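PDB 3I18: Lmo2051 protein from Listeria monocytogenes, which is probably a membrane-bound serine protease of the peptidase S16 (Lon) family that hydrolyses proteins, represented here by its PDZ domain. Local coordinates for residues A21-A26 against I59-G64. Sequence-based numbering, arbitrary orientation.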
loop_
_atom_site.group_PDB
_atom_site.type_symbol
_atom_site.label_atom_id
_atom_site.label_comp_id
_atom_site.label_asym_id
_atom_site.label_seq_id
_atom_site.Cartn_x
_atom_site.Cartn_y
_atom_site.Cartn_z
ATOM N N ALA A 21 3.643 8.358 5.198
ATOM C CA ALA A 21 4.611 8.384 6.289
ATOM C C ALA A 21 3.975 8.687 7.643
ATOM O O ALA A 21 4.582 8.449 8.687
ATOM C CB ALA A 21 5.705 9.406 5.994
ATOM N N ASP A 22 2.755 9.210 7.625
ATOM C CA ASP A 22 2.055 9.551 8.852
ATOM C C ASP A 22 1.151 8.403 9.311
ATOM O O ASP A 22 0.432 8.532 10.301
ATOM C CB ASP A 22 1.238 10.829 8.627
ATOM C CG ASP A 22 1.455 11.865 9.718
ATOM O OD1 ASP A 22 2.598 11.996 10.205
ATOM O OD2 ASP A 22 0.483 12.561 10.073
ATOM N N VAL A 23 1.208 7.278 8.599
ATOM C CA VAL A 23 0.390 6.104 8.923
ATOM C C VAL A 23 1.174 4.787 8.956
ATOM O O VAL A 23 1.191 4.087 9.969
ATOM C CB VAL A 23 -0.758 5.915 7.894
ATOM C CG1 VAL A 23 -1.522 4.634 8.193
ATOM C CG2 VAL A 23 -1.689 7.107 7.914
ATOM N N LEU A 24 1.813 4.450 7.837
ATOM C CA LEU A 24 2.555 3.196 7.716
ATOM C C LEU A 24 4.012 3.265 8.156
ATOM O O LEU A 24 4.604 4.342 8.248
ATOM C CB LEU A 24 2.497 2.706 6.260
ATOM C CG LEU A 24 1.109 2.467 5.653
ATOM C CD1 LEU A 24 1.236 2.193 4.170
ATOM C CD2 LEU A 24 0.432 1.302 6.371
ATOM N N HIS A 25 4.577 2.095 8.434
ATOM C CA HIS A 25 5.973 1.976 8.832
ATOM C C HIS A 25 6.549 0.738 8.165
ATOM O O HIS A 25 5.812 -0.176 7.785
ATOM C CB HIS A 25 6.110 1.851 10.355
ATOM C CG HIS A 25 5.883 3.132 11.096
ATOM N ND1 HIS A 25 4.646 3.515 11.570
ATOM C CD2 HIS A 25 6.741 4.122 11.445
ATOM C CE1 HIS A 25 4.751 4.684 12.177
ATOM N NE2 HIS A 25 6.012 5.074 12.115
ATOM N N ALA A 26 7.867 0.710 8.011
ATOM C CA ALA A 26 8.525 -0.430 7.392
ATOM C C ALA A 26 8.232 -1.668 8.227
ATOM O O ALA A 26 8.347 -1.639 9.454
ATOM C CB ALA A 26 10.023 -0.182 7.316
ATOM N N ILE A 59 -6.813 1.770 4.090
ATOM C CA ILE A 59 -5.821 0.718 4.268
ATOM C C ILE A 59 -5.956 -0.021 5.593
ATOM O O ILE A 59 -5.980 0.604 6.655
ATOM C CB ILE A 59 -4.376 1.299 4.181
ATOM C CG1 ILE A 59 -4.135 1.952 2.816
ATOM C CG2 ILE A 59 -3.353 0.192 4.394
ATOM C CD1 ILE A 59 -4.112 0.980 1.652
ATOM N N ASN A 60 -6.080 -1.348 5.528
ATOM C CA ASN A 60 -6.138 -2.164 6.740
ATOM C C ASN A 60 -4.754 -2.807 6.813
ATOM O O ASN A 60 -4.306 -3.440 5.854
ATOM C CB ASN A 60 -7.210 -3.269 6.654
ATOM C CG ASN A 60 -8.630 -2.735 6.769
ATOM O OD1 ASN A 60 -9.238 -2.340 5.780
ATOM N ND2 ASN A 60 -9.161 -2.717 7.990
ATOM N N TYR A 61 -4.072 -2.632 7.936
ATOM C CA TYR A 61 -2.725 -3.174 8.085
ATOM C C TYR A 61 -2.438 -3.537 9.531
ATOM O O TYR A 61 -3.117 -3.075 10.441
ATOM C CB TYR A 61 -1.692 -2.135 7.630
ATOM C CG TYR A 61 -1.687 -0.869 8.469
ATOM C CD1 TYR A 61 -2.656 0.118 8.288
ATOM C CD2 TYR A 61 -0.738 -0.679 9.470
ATOM C CE1 TYR A 61 -2.678 1.263 9.089
ATOM C CE2 TYR A 61 -0.756 0.458 10.274
ATOM C CZ TYR A 61 -1.725 1.420 10.079
ATOM O OH TYR A 61 -1.747 2.544 10.874
ATOM N N LYS A 62 -1.422 -4.365 9.736
ATOM C CA LYS A 62 -1.038 -4.760 11.079
ATOM C C LYS A 62 0.284 -4.084 11.396
ATOM O O LYS A 62 1.225 -4.147 10.605
ATOM C CB LYS A 62 -0.890 -6.283 11.169
ATOM C CG LYS A 62 0.063 -6.857 10.146
ATOM C CD LYS A 62 0.129 -8.374 10.203
ATOM C CE LYS A 62 0.784 -8.868 11.479
ATOM N NZ LYS A 62 1.009 -10.348 11.428
ATOM N N HIS A 63 0.334 -3.411 12.542
ATOM C CA HIS A 63 1.541 -2.726 12.991
ATOM C C HIS A 63 1.977 -3.381 14.293
ATOM O O HIS A 63 1.318 -3.233 15.321
ATOM C CB HIS A 63 1.268 -1.235 13.228
ATOM C CG HIS A 63 2.483 -0.460 13.640
ATOM N ND1 HIS A 63 3.653 -0.477 12.916
ATOM C CD2 HIS A 63 2.708 0.347 14.703
ATOM C CE1 HIS A 63 4.552 0.285 13.516
ATOM N NE2 HIS A 63 4.004 0.796 14.602
ATOM N N GLY A 64 3.080 -4.120 14.237
ATOM C CA GLY A 64 3.575 -4.796 15.424
ATOM C C GLY A 64 2.695 -5.974 15.796
ATOM O O GLY A 64 2.896 -7.089 15.315
#
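Tyr61 and Leu24 meet through two complementary torsions: chi1 of 63° puts Tyr61 CG between its backbone N and carbonyl carbon, while CG of Leu24 stands anti to its own carbonyl carbon, and the ring and the CD2 methyl come together. Leu24 CD2 sits 3.8 Å from the centroid of the Tyr61 ring and 13° off the ring normal, a CH-pi contact over the centre of one face. The same methyl reaches CG2 of Ile59 at 4.4 Å, so one branch of the leucine spans two residues of strand 56-63 that point to the same side. Val23 covers the outer end of the phenol. Its CG1 lies 3.7 Å from Tyr61 CE1 and 3.4 Å from Tyr61 OH, approaching the ring obliquely. Farther along the strand, the imidazoles of His25 and His63 are nearly parallel, with planes at 28°. They are slid apart, their centroids 5.0 Å distant, which leaves little overlap. The nearest atoms, His25 ND1 and His63 CE1, are 3.8 Å apart. Asp28 ties this end together, accepting hydrogen bonds from the backbone N of His25 and from ND1 of His63. The contact thus lays the loop between strands 9-14 and 29-33 of the PDZ domain against strand 56-63, with buried Leu24, Ile59 and Tyr61 at one end and exposed histidines at the other. Cohesion in the buried part rests mainly on apolar and CH-pi packing; at the histidine end, Asp28 may favour a protonated His63, whereas the His25 ring so close by would probably disfavour charge on both.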